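Local coordinates for extracellular solute-binding protein (Conexibacter woesei, PDB 4P98) that probably captures a small solute, perhaps a nucleoside as in its PnrA-like relatives, outside the membrane and passes it to an ABC transporter, at residues Q253-Q258 with G262-R267; V80-D85 with D119-D124; Q53-L58 with R69-R74; G274-V279 with R297-S302. All blocks are in the same frame, centred on the assembly; numbering follows the deposited sequence.

Contact 1: Q253-Q258 with G262-R267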
loop_
_atom_site.group_PDB
_atom_site.type_symbol
_atom_site.label_atom_id
_atom_site.label_comp_id
_atom_site.label_asym_id
_atom_site.label_seq_id
_atom_site.Cartn_x
_atom_site.Cartn_y
_atom_site.Cartn_z
ATOM N N GLN A 253 2.698 14.695 7.955
ATOM C CA GLN A 253 3.443 15.935 8.228
ATOM C C GLN A 253 2.616 17.161 7.867
ATOM O O GLN A 253 2.560 18.141 8.619
ATOM C CB GLN A 253 4.772 15.927 7.478
ATOM C CG GLN A 253 5.761 14.956 8.097
ATOM C CD GLN A 253 6.994 14.756 7.252
ATOM O OE1 GLN A 253 6.933 14.786 6.022
ATOM N NE2 GLN A 253 8.121 14.523 7.907
ATOM N N SER A 254 1.928 17.076 6.742
ATOM C CA SER A 254 1.047 18.156 6.291
ATOM C C SER A 254 -0.093 18.386 7.291
ATOM O O SER A 254 -0.457 19.537 7.578
ATOM C CB SER A 254 0.497 17.863 4.894
ATOM O OG SER A 254 -0.367 18.915 4.464
ATOM N N TYR A 255 -0.651 17.305 7.830
ATOM C CA TYR A 255 -1.652 17.434 8.897
ATOM C C TYR A 255 -1.151 18.237 10.104
ATOM O O TYR A 255 -1.870 19.084 10.641
ATOM C CB TYR A 255 -2.106 16.050 9.393
ATOM C CG TYR A 255 -2.880 15.190 8.410
ATOM C CD1 TYR A 255 -3.526 15.729 7.305
ATOM C CD2 TYR A 255 -2.993 13.815 8.623
ATOM C CE1 TYR A 255 -4.238 14.925 6.426
ATOM C CE2 TYR A 255 -3.710 13.011 7.755
ATOM C CZ TYR A 255 -4.345 13.559 6.674
ATOM O OH TYR A 255 -5.057 12.735 5.825
ATOM N N LEU A 256 0.068 17.961 10.550
ATOM C CA LEU A 256 0.632 18.701 11.690
ATOM C C LEU A 256 0.832 20.174 11.349
ATOM O O LEU A 256 0.518 21.063 12.150
ATOM C CB LEU A 256 1.955 18.085 12.130
ATOM C CG LEU A 256 1.969 16.641 12.620
ATOM C CD1 LEU A 256 3.277 16.359 13.341
ATOM C CD2 LEU A 256 0.789 16.299 13.515
ATOM N N GLU A 257 1.337 20.443 10.150
ATOM C CA GLU A 257 1.509 21.831 9.704
ATOM C C GLU A 257 0.187 22.587 9.608
ATOM O O GLU A 257 0.095 23.758 9.997
ATOM C CB GLU A 257 2.259 21.880 8.377
ATOM C CG GLU A 257 3.757 21.686 8.549
ATOM C CD GLU A 257 4.380 22.867 9.280
ATOM O OE1 GLU A 257 4.463 23.968 8.684
ATOM O OE2 GLU A 257 4.743 22.712 10.459
ATOM N N GLN A 258 -0.832 21.918 9.096
ATOM C CA GLN A 258 -2.159 22.500 9.002
ATOM C C GLN A 258 -2.700 22.859 10.375
ATOM O O GLN A 258 -3.250 23.941 10.566
ATOM C CB GLN A 258 -3.117 21.541 8.312
ATOM C CG GLN A 258 -2.904 21.410 6.827
ATOM C CD GLN A 258 -3.707 20.263 6.241
ATOM O OE1 GLN A 258 -4.925 20.173 6.446
ATOM N NE2 GLN A 258 -3.037 19.390 5.500
ATOM N N GLY A 262 -3.511 26.592 11.706
ATOM C CA GLY A 262 -4.945 26.800 11.717
ATOM C C GLY A 262 -5.621 26.621 10.371
ATOM O O GLY A 262 -6.678 27.191 10.146
ATOM N N THR A 263 -5.029 25.831 9.474
ATOM C CA THR A 263 -5.577 25.651 8.123
ATOM C C THR A 263 -6.145 24.250 7.846
ATOM O O THR A 263 -6.455 23.913 6.711
ATOM C CB THR A 263 -4.490 25.910 7.071
ATOM O OG1 THR A 263 -3.380 25.032 7.310
ATOM C CG2 THR A 263 -4.032 27.349 7.136
ATOM N N PHE A 264 -6.276 23.429 8.871
ATOM C CA PHE A 264 -6.730 22.054 8.685
ATOM C C PHE A 264 -8.158 21.958 8.187
ATOM O O PHE A 264 -9.026 22.712 8.615
ATOM C CB PHE A 264 -6.584 21.271 9.995
ATOM C CG PHE A 264 -6.726 19.779 9.827
ATOM C CD1 PHE A 264 -7.988 19.193 9.731
ATOM C CD2 PHE A 264 -5.609 18.960 9.764
ATOM C CE1 PHE A 264 -8.127 17.817 9.559
ATOM C CE2 PHE A 264 -5.739 17.586 9.592
ATOM C CZ PHE A 264 -7.004 17.016 9.496
ATOM N N GLY A 265 -8.400 21.032 7.272
ATOM C CA GLY A 265 -9.759 20.664 6.886
ATOM C C GLY A 265 -10.005 20.685 5.383
ATOM O O GLY A 265 -9.541 21.580 4.668
ATOM N N ARG A 266 -10.746 19.690 4.917
ATOM C CA ARG A 266 -11.186 19.580 3.528
ATOM C C ARG A 266 -10.087 19.422 2.476
ATOM O O ARG A 266 -10.367 19.506 1.291
ATOM C CB ARG A 266 -12.176 20.708 3.172
ATOM C CG ARG A 266 -13.547 20.367 3.718
ATOM C CD ARG A 266 -14.576 21.467 3.654
ATOM N NE ARG A 266 -15.869 20.896 4.050
ATOM C CZ ARG A 266 -16.987 21.588 4.262
ATOM N NH1 ARG A 266 -18.093 20.947 4.614
ATOM N NH2 ARG A 266 -17.006 22.905 4.147
ATOM N N ARG A 267 -8.870 19.107 2.907
ATOM C CA ARG A 267 -7.817 18.685 1.994
ATOM C C ARG A 267 -8.167 17.308 1.463
ATOM O O ARG A 267 -8.665 16.448 2.218
ATOM C CB ARG A 267 -6.475 18.641 2.711
ATOM C CG ARG A 267 -5.260 18.695 1.790
ATOM C CD ARG A 267 -5.097 20.077 1.132
ATOM N NE ARG A 267 -4.829 21.146 2.094
ATOM C CZ ARG A 267 -3.638 21.420 2.627
ATOM N NH1 ARG A 267 -2.563 20.685 2.323
ATOM N NH2 ARG A 267 -3.521 22.435 3.488
#

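Contact 2: V80-D85 with D119-D124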
loop_
_atom_site.group_PDB
_atom_site.type_symbol
_atom_site.label_atom_id
_atom_site.label_comp_id
_atom_site.label_asym_id
_atom_site.label_seq_id
_atom_site.Cartn_x
_atom_site.Cartn_y
_atom_site.Cartn_z
ATOM N N VAL A 80 -6.855 9.912 13.262
ATOM C CA VAL A 80 -6.653 9.384 11.926
ATOM C C VAL A 80 -7.273 7.990 11.796
ATOM O O VAL A 80 -6.863 7.058 12.491
ATOM C CB VAL A 80 -5.148 9.287 11.640
ATOM C CG1 VAL A 80 -4.891 8.679 10.271
ATOM C CG2 VAL A 80 -4.479 10.655 11.770
ATOM N N GLY A 81 -8.249 7.850 10.903
ATOM C CA GLY A 81 -8.811 6.551 10.569
ATOM C C GLY A 81 -8.128 6.001 9.348
ATOM O O GLY A 81 -8.230 6.580 8.242
ATOM N N HIS A 82 -7.423 4.890 9.534
ATOM C CA HIS A 82 -6.641 4.297 8.464
ATOM C C HIS A 82 -7.375 3.123 7.825
ATOM O O HIS A 82 -7.460 2.034 8.409
ATOM C CB HIS A 82 -5.272 3.869 8.970
ATOM C CG HIS A 82 -4.389 3.339 7.899
ATOM N ND1 HIS A 82 -3.962 4.113 6.842
ATOM C CD2 HIS A 82 -3.847 2.116 7.715
ATOM C CE1 HIS A 82 -3.195 3.387 6.055
ATOM N NE2 HIS A 82 -3.113 2.169 6.562
ATOM N N GLY A 83 -7.896 3.351 6.624
ATOM C CA GLY A 83 -8.644 2.329 5.894
ATOM C C GLY A 83 -10.085 2.740 5.665
ATOM O O GLY A 83 -10.708 3.348 6.532
ATOM N N ILE A 84 -10.619 2.396 4.497
ATOM C CA ILE A 84 -11.977 2.796 4.119
ATOM C C ILE A 84 -13.039 2.305 5.126
ATOM O O ILE A 84 -14.039 2.978 5.359
ATOM C CB ILE A 84 -12.286 2.357 2.653
ATOM C CG1 ILE A 84 -13.561 3.031 2.120
ATOM C CG2 ILE A 84 -12.322 0.834 2.525
ATOM C CD1 ILE A 84 -13.845 2.775 0.633
ATOM N N ASP A 85 -12.801 1.158 5.759
ATOM C CA ASP A 85 -13.761 0.607 6.732
ATOM C C ASP A 85 -13.931 1.495 7.972
ATOM O O ASP A 85 -14.953 1.431 8.643
ATOM C CB ASP A 85 -13.357 -0.806 7.158
ATOM C CG ASP A 85 -13.511 -1.833 6.040
ATOM O OD1 ASP A 85 -14.229 -1.573 5.056
ATOM O OD2 ASP A 85 -12.897 -2.917 6.157
ATOM N N ASP A 119 -9.730 15.921 6.777
ATOM C CA ASP A 119 -8.949 15.740 5.549
ATOM C C ASP A 119 -9.122 14.291 5.075
ATOM O O ASP A 119 -9.200 13.353 5.885
ATOM C CB ASP A 119 -7.451 16.001 5.806
ATOM C CG ASP A 119 -7.087 17.481 5.954
ATOM O OD1 ASP A 119 -7.952 18.381 5.807
ATOM O OD2 ASP A 119 -5.876 17.738 6.206
ATOM N N GLY A 120 -9.173 14.100 3.760
ATOM C CA GLY A 120 -9.313 12.780 3.171
ATOM C C GLY A 120 -8.189 12.412 2.221
ATOM O O GLY A 120 -7.474 13.288 1.710
ATOM N N TRP A 121 -8.021 11.114 1.984
ATOM C CA TRP A 121 -7.074 10.661 0.973
ATOM C C TRP A 121 -7.498 9.367 0.307
ATOM O O TRP A 121 -8.364 8.623 0.808
ATOM C CB TRP A 121 -5.646 10.563 1.536
ATOM C CG TRP A 121 -5.457 9.505 2.597
ATOM C CD1 TRP A 121 -5.679 9.641 3.945
ATOM C CD2 TRP A 121 -4.998 8.161 2.397
ATOM N NE1 TRP A 121 -5.386 8.457 4.588
ATOM C CE2 TRP A 121 -4.982 7.533 3.656
ATOM C CE3 TRP A 121 -4.616 7.422 1.268
ATOM C CZ2 TRP A 121 -4.591 6.193 3.825
ATOM C CZ3 TRP A 121 -4.216 6.089 1.442
ATOM C CH2 TRP A 121 -4.207 5.495 2.712
ATOM N N THR A 122 -6.872 9.118 -0.834
ATOM C CA THR A 122 -7.147 7.949 -1.635
ATOM C C THR A 122 -5.878 7.517 -2.392
ATOM O O THR A 122 -4.876 8.246 -2.437
ATOM C CB THR A 122 -8.300 8.212 -2.619
ATOM O OG1 THR A 122 -8.712 6.983 -3.227
ATOM C CG2 THR A 122 -7.890 9.174 -3.696
ATOM N N TYR A 123 -5.938 6.311 -2.952
ATOM C CA TYR A 123 -4.934 5.791 -3.864
ATOM C C TYR A 123 -5.582 4.780 -4.791
ATOM O O TYR A 123 -6.694 4.307 -4.533
ATOM C CB TYR A 123 -3.776 5.138 -3.122
ATOM C CG TYR A 123 -4.123 3.819 -2.410
ATOM C CD1 TYR A 123 -4.890 3.803 -1.245
ATOM C CD2 TYR A 123 -3.659 2.603 -2.898
ATOM C CE1 TYR A 123 -5.184 2.600 -0.587
ATOM C CE2 TYR A 123 -3.945 1.405 -2.244
ATOM C CZ TYR A 123 -4.705 1.414 -1.093
ATOM O OH TYR A 123 -4.993 0.216 -0.454
ATOM N N ASP A 124 -4.889 4.454 -5.871
ATOM C CA ASP A 124 -5.419 3.540 -6.879
ATOM C C ASP A 124 -4.658 2.213 -6.803
ATOM O O ASP A 124 -3.433 2.179 -6.960
ATOM C CB ASP A 124 -5.298 4.145 -8.284
ATOM C CG ASP A 124 -6.301 5.275 -8.548
ATOM O OD1 ASP A 124 -7.390 5.316 -7.939
ATOM O OD2 ASP A 124 -5.998 6.136 -9.396
HETATM O O HOH W 1 -6.384 8.399 7.252
#

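Contact 3: Q53-L58 with R69-R74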
loop_
_atom_site.group_PDB
_atom_site.type_symbol
_atom_site.label_atom_id
_atom_site.label_comp_id
_atom_site.label_asym_id
_atom_site.label_seq_id
_atom_site.Cartn_x
_atom_site.Cartn_y
_atom_site.Cartn_z
ATOM N N GLN A 53 -0.562 7.546 19.627
ATOM C CA GLN A 53 -1.192 6.317 20.104
ATOM C C GLN A 53 -1.800 5.607 18.904
ATOM O O GLN A 53 -2.372 6.252 18.025
ATOM C CB GLN A 53 -2.307 6.631 21.101
ATOM C CG GLN A 53 -1.807 7.135 22.447
ATOM C CD GLN A 53 -1.093 6.053 23.229
ATOM O OE1 GLN A 53 -1.500 4.894 23.216
ATOM N NE2 GLN A 53 -0.020 6.425 23.916
ATOM N N ILE A 54 -1.693 4.283 18.881
ATOM C CA ILE A 54 -2.217 3.477 17.781
ATOM C C ILE A 54 -3.139 2.396 18.333
ATOM O O ILE A 54 -2.800 1.738 19.317
ATOM C CB ILE A 54 -1.074 2.827 16.971
ATOM C CG1 ILE A 54 -0.160 3.920 16.399
ATOM C CG2 ILE A 54 -1.643 1.936 15.867
ATOM C CD1 ILE A 54 1.126 3.439 15.780
ATOM N N ARG A 55 -4.306 2.239 17.716
ATOM C CA ARG A 55 -5.222 1.150 18.040
ATOM C C ARG A 55 -5.510 0.382 16.763
ATOM O O ARG A 55 -5.712 0.985 15.710
ATOM C CB ARG A 55 -6.519 1.675 18.641
ATOM C CG ARG A 55 -6.334 2.533 19.880
ATOM C CD ARG A 55 -5.870 1.726 21.093
ATOM N NE ARG A 55 -5.628 2.609 22.239
ATOM C CZ ARG A 55 -4.460 3.175 22.549
ATOM N NH1 ARG A 55 -3.359 2.952 21.833
ATOM N NH2 ARG A 55 -4.389 3.975 23.605
ATOM N N GLN A 56 -5.539 -0.943 16.864
ATOM C CA GLN A 56 -5.616 -1.828 15.700
ATOM C C GLN A 56 -6.894 -2.620 15.672
ATOM O O GLN A 56 -7.612 -2.673 16.657
ATOM C CB GLN A 56 -4.513 -2.857 15.764
ATOM C CG GLN A 56 -3.156 -2.322 16.117
ATOM C CD GLN A 56 -2.155 -3.444 16.200
ATOM O OE1 GLN A 56 -2.248 -4.430 15.462
ATOM N NE2 GLN A 56 -1.193 -3.307 17.101
ATOM N N GLY A 57 -7.140 -3.275 14.539
ATOM C CA GLY A 57 -8.239 -4.234 14.398
ATOM C C GLY A 57 -9.621 -3.640 14.518
ATOM O O GLY A 57 -10.533 -4.302 15.009
ATOM N N LEU A 58 -9.796 -2.403 14.048
ATOM C CA LEU A 58 -11.048 -1.693 14.256
ATOM C C LEU A 58 -11.847 -1.461 12.974
ATOM O O LEU A 58 -12.576 -0.477 12.856
ATOM C CB LEU A 58 -10.781 -0.381 15.005
ATOM C CG LEU A 58 -10.423 -0.632 16.474
ATOM C CD1 LEU A 58 -9.788 0.601 17.096
ATOM C CD2 LEU A 58 -11.655 -1.072 17.260
ATOM N N ARG A 69 -14.409 8.443 19.303
ATOM C CA ARG A 69 -15.050 9.421 20.180
ATOM C C ARG A 69 -14.219 9.662 21.442
ATOM O O ARG A 69 -14.047 10.804 21.869
ATOM C CB ARG A 69 -16.466 8.971 20.562
ATOM C CG ARG A 69 -17.201 9.971 21.449
ATOM C CD ARG A 69 -18.664 9.612 21.679
ATOM N NE ARG A 69 -19.414 9.650 20.430
ATOM C CZ ARG A 69 -19.815 8.589 19.740
ATOM N NH1 ARG A 69 -19.588 7.349 20.179
ATOM N NH2 ARG A 69 -20.472 8.773 18.600
ATOM N N GLN A 70 -13.709 8.581 22.019
ATOM C CA GLN A 70 -12.931 8.649 23.253
ATOM C C GLN A 70 -11.644 9.451 23.074
ATOM O O GLN A 70 -11.283 10.240 23.939
ATOM C CB GLN A 70 -12.620 7.228 23.752
ATOM C CG GLN A 70 -11.713 7.168 24.961
ATOM C CD GLN A 70 -11.530 5.756 25.489
ATOM O OE1 GLN A 70 -11.688 4.766 24.757
ATOM N NE2 GLN A 70 -11.194 5.654 26.763
ATOM N N PHE A 71 -10.950 9.270 21.952
ATOM C CA PHE A 71 -9.757 10.071 21.688
ATOM C C PHE A 71 -10.097 11.550 21.531
ATOM O O PHE A 71 -9.394 12.414 22.057
ATOM C CB PHE A 71 -9.003 9.572 20.448
ATOM C CG PHE A 71 -8.154 8.358 20.701
ATOM C CD1 PHE A 71 -7.131 8.392 21.645
ATOM C CD2 PHE A 71 -8.350 7.192 19.983
ATOM C CE1 PHE A 71 -6.325 7.284 21.863
ATOM C CE2 PHE A 71 -7.556 6.078 20.203
ATOM C CZ PHE A 71 -6.546 6.120 21.149
ATOM N N ALA A 72 -11.168 11.847 20.800
ATOM C CA ALA A 72 -11.597 13.234 20.629
ATOM C C ALA A 72 -12.021 13.856 21.957
ATOM O O ALA A 72 -11.695 15.007 22.231
ATOM C CB ALA A 72 -12.733 13.321 19.629
ATOM N N ALA A 73 -12.752 13.099 22.768
ATOM C CA ALA A 73 -13.240 13.596 24.062
ATOM C C ALA A 73 -12.089 13.866 25.028
ATOM O O ALA A 73 -12.167 14.776 25.847
ATOM C CB ALA A 73 -14.226 12.605 24.675
ATOM N N ARG A 74 -11.022 13.080 24.919
ATOM C CA ARG A 74 -9.832 13.253 25.753
ATOM C C ARG A 74 -8.903 14.375 25.287
ATOM O O ARG A 74 -7.841 14.580 25.867
ATOM C CB ARG A 74 -9.041 11.948 25.815
ATOM C CG ARG A 74 -9.728 10.834 26.599
ATOM C CD ARG A 74 -8.976 9.526 26.427
ATOM N NE ARG A 74 -7.565 9.715 26.761
ATOM C CZ ARG A 74 -6.571 8.913 26.397
ATOM N NH1 ARG A 74 -6.800 7.819 25.673
ATOM N NH2 ARG A 74 -5.333 9.218 26.769
#

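Contact 4: G274-V279 with R297-S302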
loop_
_atom_site.group_PDB
_atom_site.type_symbol
_atom_site.label_atom_id
_atom_site.label_comp_id
_atom_site.label_asym_id
_atom_site.label_seq_id
_atom_site.Cartn_x
_atom_site.Cartn_y
_atom_site.Cartn_z
ATOM N N GLY A 274 3.228 9.278 -9.341
ATOM C CA GLY A 274 3.661 10.599 -9.779
ATOM C C GLY A 274 4.112 11.546 -8.687
ATOM O O GLY A 274 5.024 12.323 -8.895
ATOM N N ASN A 275 3.474 11.490 -7.521
ATOM C CA ASN A 275 3.826 12.365 -6.388
ATOM C C ASN A 275 4.568 11.673 -5.228
ATOM O O ASN A 275 4.704 12.253 -4.149
ATOM C CB ASN A 275 2.568 13.082 -5.861
ATOM C CG ASN A 275 1.462 12.112 -5.446
ATOM O OD1 ASN A 275 1.729 11.025 -4.977
ATOM N ND2 ASN A 275 0.215 12.513 -5.642
ATOM N N ARG A 276 5.046 10.446 -5.453
ATOM C CA ARG A 276 5.784 9.664 -4.430
ATOM C C ARG A 276 4.934 9.313 -3.185
ATOM O O ARG A 276 5.463 9.041 -2.101
ATOM C CB ARG A 276 7.125 10.338 -4.083
ATOM C CG ARG A 276 8.013 10.522 -5.325
ATOM C CD ARG A 276 9.442 10.970 -5.007
ATOM N NE ARG A 276 9.974 10.295 -3.824
ATOM C CZ ARG A 276 10.599 9.116 -3.809
ATOM N NH1 ARG A 276 10.820 8.427 -4.931
ATOM N NH2 ARG A 276 11.007 8.615 -2.646
ATOM N N GLY A 277 3.614 9.277 -3.374
ATOM C CA GLY A 277 2.700 8.741 -2.371
ATOM C C GLY A 277 2.774 7.224 -2.384
ATOM O O GLY A 277 2.514 6.589 -1.368
ATOM N N ILE A 278 3.088 6.667 -3.551
ATOM C CA ILE A 278 3.421 5.256 -3.727
ATOM C C ILE A 278 4.905 5.174 -4.083
ATOM O O ILE A 278 5.350 5.800 -5.047
ATOM C CB ILE A 278 2.600 4.596 -4.849
ATOM C CG1 ILE A 278 1.116 4.576 -4.471
ATOM C CG2 ILE A 278 3.110 3.182 -5.124
ATOM C CD1 ILE A 278 0.191 4.143 -5.595
ATOM N N VAL A 279 5.652 4.393 -3.308
ATOM C CA VAL A 279 7.100 4.239 -3.496
ATOM C C VAL A 279 7.512 2.787 -3.276
ATOM O O VAL A 279 6.699 1.970 -2.860
ATOM C CB VAL A 279 7.898 5.110 -2.505
ATOM C CG1 VAL A 279 7.634 6.592 -2.749
ATOM C CG2 VAL A 279 7.573 4.754 -1.057
ATOM N N ARG A 297 15.457 4.034 -12.479
ATOM C CA ARG A 297 14.424 3.731 -13.460
ATOM C C ARG A 297 13.009 3.992 -12.932
ATOM O O ARG A 297 12.143 4.474 -13.659
ATOM C CB ARG A 297 14.519 2.290 -13.928
ATOM C CG ARG A 297 15.825 1.927 -14.604
ATOM C CD ARG A 297 15.668 0.637 -15.362
ATOM N NE ARG A 297 16.943 -0.036 -15.575
ATOM C CZ ARG A 297 17.098 -1.101 -16.350
ATOM N NH1 ARG A 297 16.061 -1.625 -16.989
ATOM N NH2 ARG A 297 18.303 -1.647 -16.486
ATOM N N VAL A 298 12.777 3.655 -11.671
ATOM C CA VAL A 298 11.480 3.891 -11.037
ATOM C C VAL A 298 11.247 5.390 -10.809
ATOM O O VAL A 298 10.131 5.901 -11.013
ATOM C CB VAL A 298 11.386 3.112 -9.714
ATOM C CG1 VAL A 298 10.192 3.561 -8.885
ATOM C CG2 VAL A 298 11.324 1.619 -10.017
ATOM N N ASP A 299 12.295 6.080 -10.376
ATOM C CA ASP A 299 12.260 7.532 -10.241
ATOM C C ASP A 299 11.892 8.204 -11.567
ATOM O O ASP A 299 11.086 9.134 -11.581
ATOM C CB ASP A 299 13.610 8.080 -9.737
ATOM C CG ASP A 299 13.943 7.651 -8.306
ATOM O OD1 ASP A 299 13.052 7.181 -7.573
ATOM O OD2 ASP A 299 15.116 7.796 -7.908
ATOM N N ALA A 300 12.462 7.738 -12.677
ATOM C CA ALA A 300 12.159 8.328 -13.985
ATOM C C ALA A 300 10.715 8.038 -14.387
ATOM O O ALA A 300 10.034 8.901 -14.936
ATOM C CB ALA A 300 13.126 7.829 -15.052
ATOM N N LEU A 301 10.247 6.824 -14.102
ATOM C CA LEU A 301 8.837 6.479 -14.338
ATOM C C LEU A 301 7.905 7.431 -13.589
ATOM O O LEU A 301 6.906 7.899 -14.153
ATOM C CB LEU A 301 8.547 5.019 -13.926
ATOM C CG LEU A 301 7.075 4.616 -13.779
ATOM C CD1 LEU A 301 6.379 4.596 -15.131
ATOM C CD2 LEU A 301 6.938 3.270 -13.080
ATOM N N SER A 302 8.218 7.693 -12.325
ATOM C CA SER A 302 7.423 8.593 -11.511
ATOM C C SER A 302 7.368 9.990 -12.136
ATOM O O SER A 302 6.309 10.628 -12.166
ATOM C CB SER A 302 8.010 8.657 -10.106
ATOM O OG SER A 302 7.319 9.591 -9.302
#

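Contact 1: Q253-Q258 with G262-R267
This is a helix C-cap: the last turns of helix 249-261 pack against the loop that leads into strand 268-271. Gly262, the first residue to leave the helix, takes a positive phi and turns the chain back, so Thr263 N can donate to Gln258 O at 2.8 Å. Thr263 OG1 adds a weak bond to the same carbonyl oxygen, at 3.4 Å. The flat amide of Gln258 lies over one face of the Arg267 guanidinium, the planes only 23° apart, and Arg267 reaches it through a chain bent at chi2 and chi3. Methylene contact continues the overlap, Gln258 CG lying 3.5 Å from Arg267 NH2. With an alanine in place of Gln258 the guanidinium would probably lose the flat group and the methylene it lies against, and be free to swing. Deeper down, Tyr255 CD1 meets Phe264 CE2 at 3.7 Å, the two rings inclined at 57°. Tyr255 sends its hydroxyl on to Ser103 OG, while Phe264 also meets the ring of His101, which places this aromatic pair against the sheet. The positive-phi glycine and the bonds returning to the last turn make a Schellman motif, here joining an alpha-helix to the edge strand of a parallel sheet.

Contact 2: V80-D85 with D119-D124
Gly81 makes the first link to Trp121, and it does so through water. Its carbonyl oxygen accepts from water 1, Gly81 O to water O 2.8 Å, and the same water accepts from the indole, Trp121 NE1 to water O 2.8 Å. The water lies in the plane of the indole at its edge, so the buried N-H is satisfied without direct contact between the strands. One residue on, His82 makes the contact of ring with ring. Its CG is anti to the backbone N (chi1 -176°), which carries the imidazole off the face of the sheet, to the benzene edge of the indole, where ND1 sits 3.7 Å from Trp121 CZ2. The meeting is rim to rim, planes 24° apart and neither ring over the other, and ND1 lies in the indole plane. Strands 78-82 and 118-123 belong to one parallel sheet with strand 101-105 between them, the Rossmann-like layout of a type I periplasmic binding protein lobe; the two aromatic side chains thus bridge across an intervening strand. His82 is also held by Phe34: the rings stack and NE2 bonds to Phe34 O. Leu248 touches both His82 and Trp121. At Gly83, just past the strand, the backbone takes a shape suited to glycine, its N bonded to Ser105 OG, and beyond it the chain enters helix 84-94.

Contact 3: Q53-L58 with R69-R74
Phe71 gives up more surface here than any other residue, its ring rising from helix 61-73 to meet Arg55 and Gln53 on strand 53-55. Arg55 wraps the tip of that ring. With CG anti to the carbonyl carbon (chi1 -57°) and a bend at chi2 (-70°), the chain puts CG in the ring plane at its edge, 3.8 Å from Phe71 CE2, and folds the guanidinium over the far corner, so that Phe71 CZ stands 3.6 Å above the guanidinium plane of Arg55, toward its rim. The two planes are 59° apart, so a corner of the ring is directed at the flat cation. What fixes the rotation of that guanidinium is its own strand: Arg55 NH1 and NH2 both donate to Gln53 OE1, at 3.0 and 3.1 Å, NH1 on a lone pair and NH2 from above the amide plane. NH1 also donates to Ile54 O at 2.8 Å. Gln53 adds its CB, 4.1 Å from Phe71 CE1. A serine in place of Arg55 would probably uncover the ring corner and leave the Gln53 amide free to turn. Phe71 further packs edge-to-face with Phe76 and rests on Ala22 and Ile24 of strand 22-25. Helix 61-73 thereby lies over the edge strand 53-55 and its neighbour, as the helix of the beta-alpha-beta crossover leading to strand 78-82.

Contact 4: G274-V279 with R297-S302
Asn275 OD1 is gripped by two backbone N-H groups, those of Gly277 and Ala272, and this pins the loop whose neighbouring residues Gly274 and Arg276 meet the helix. The bond from Gly277 N to Asn275 OD1 is 3.0 Å, with the donor in the amide plane, and it closes an Asx turn. Asn275 ND2 is held too, by Val270 O, which probably fixes the amide's rotation. Ahead of the turn, Gly274 comes close to the helix backbone: its CA-H points at Ser302 O, with Gly274 CA 3.6 Å from that oxygen and an angle of 162° at the hydrogen. Ser302 OG bonds to Leu273 O in one of its two conformers, so the link is doubtful. The loop runs on from strand 268-271 of one lobe, whereas helix 294-307 packs through Val298 and Leu301 on helix 125-137. This is consistent with the loop being one of the interdomain connections of a type I periplasmic binding protein, and the backbone bonding of Gly277 to Asp247 ties it to another chain passage between the sheets. Arg276 sends its side chain out along the helix. A bend at chi3 brings Arg276 NH1 to Asp299 OD1, 3.7 Å away. At that distance, and with guanidinium and carboxylate planes 79° apart, the pair is a long salt bridge rather than a close two-pronged one, on an exposed surface. Val279 CG1 lies over one face of the Arg276 guanidinium, 3.9 Å above its plane.

Contacts 1, 2 and 3 all belong to the lobe built on the six-stranded parallel sheet; contact 4 leads out of it. Contacts 1 and 2 touch directly: Arg267 N lies 3.1 Å from Asp119 OD1 and Arg267 O 2.9 Å from Gly120 N, both probable hydrogen bonds that set strand 268-271 beside strand 118-123. Contact 3 lies about 5 Å from contact 2 at the nearest atoms, its helix 61-73 running on into strand 78-82. Contact 4 comes within about 4 Å of contact 2 at the nearest atoms, but its centre is about 33 Å from that of contact 3. Contacts 2 and 4 probably lie toward the cleft between the lobes, where solute is bound in relatives.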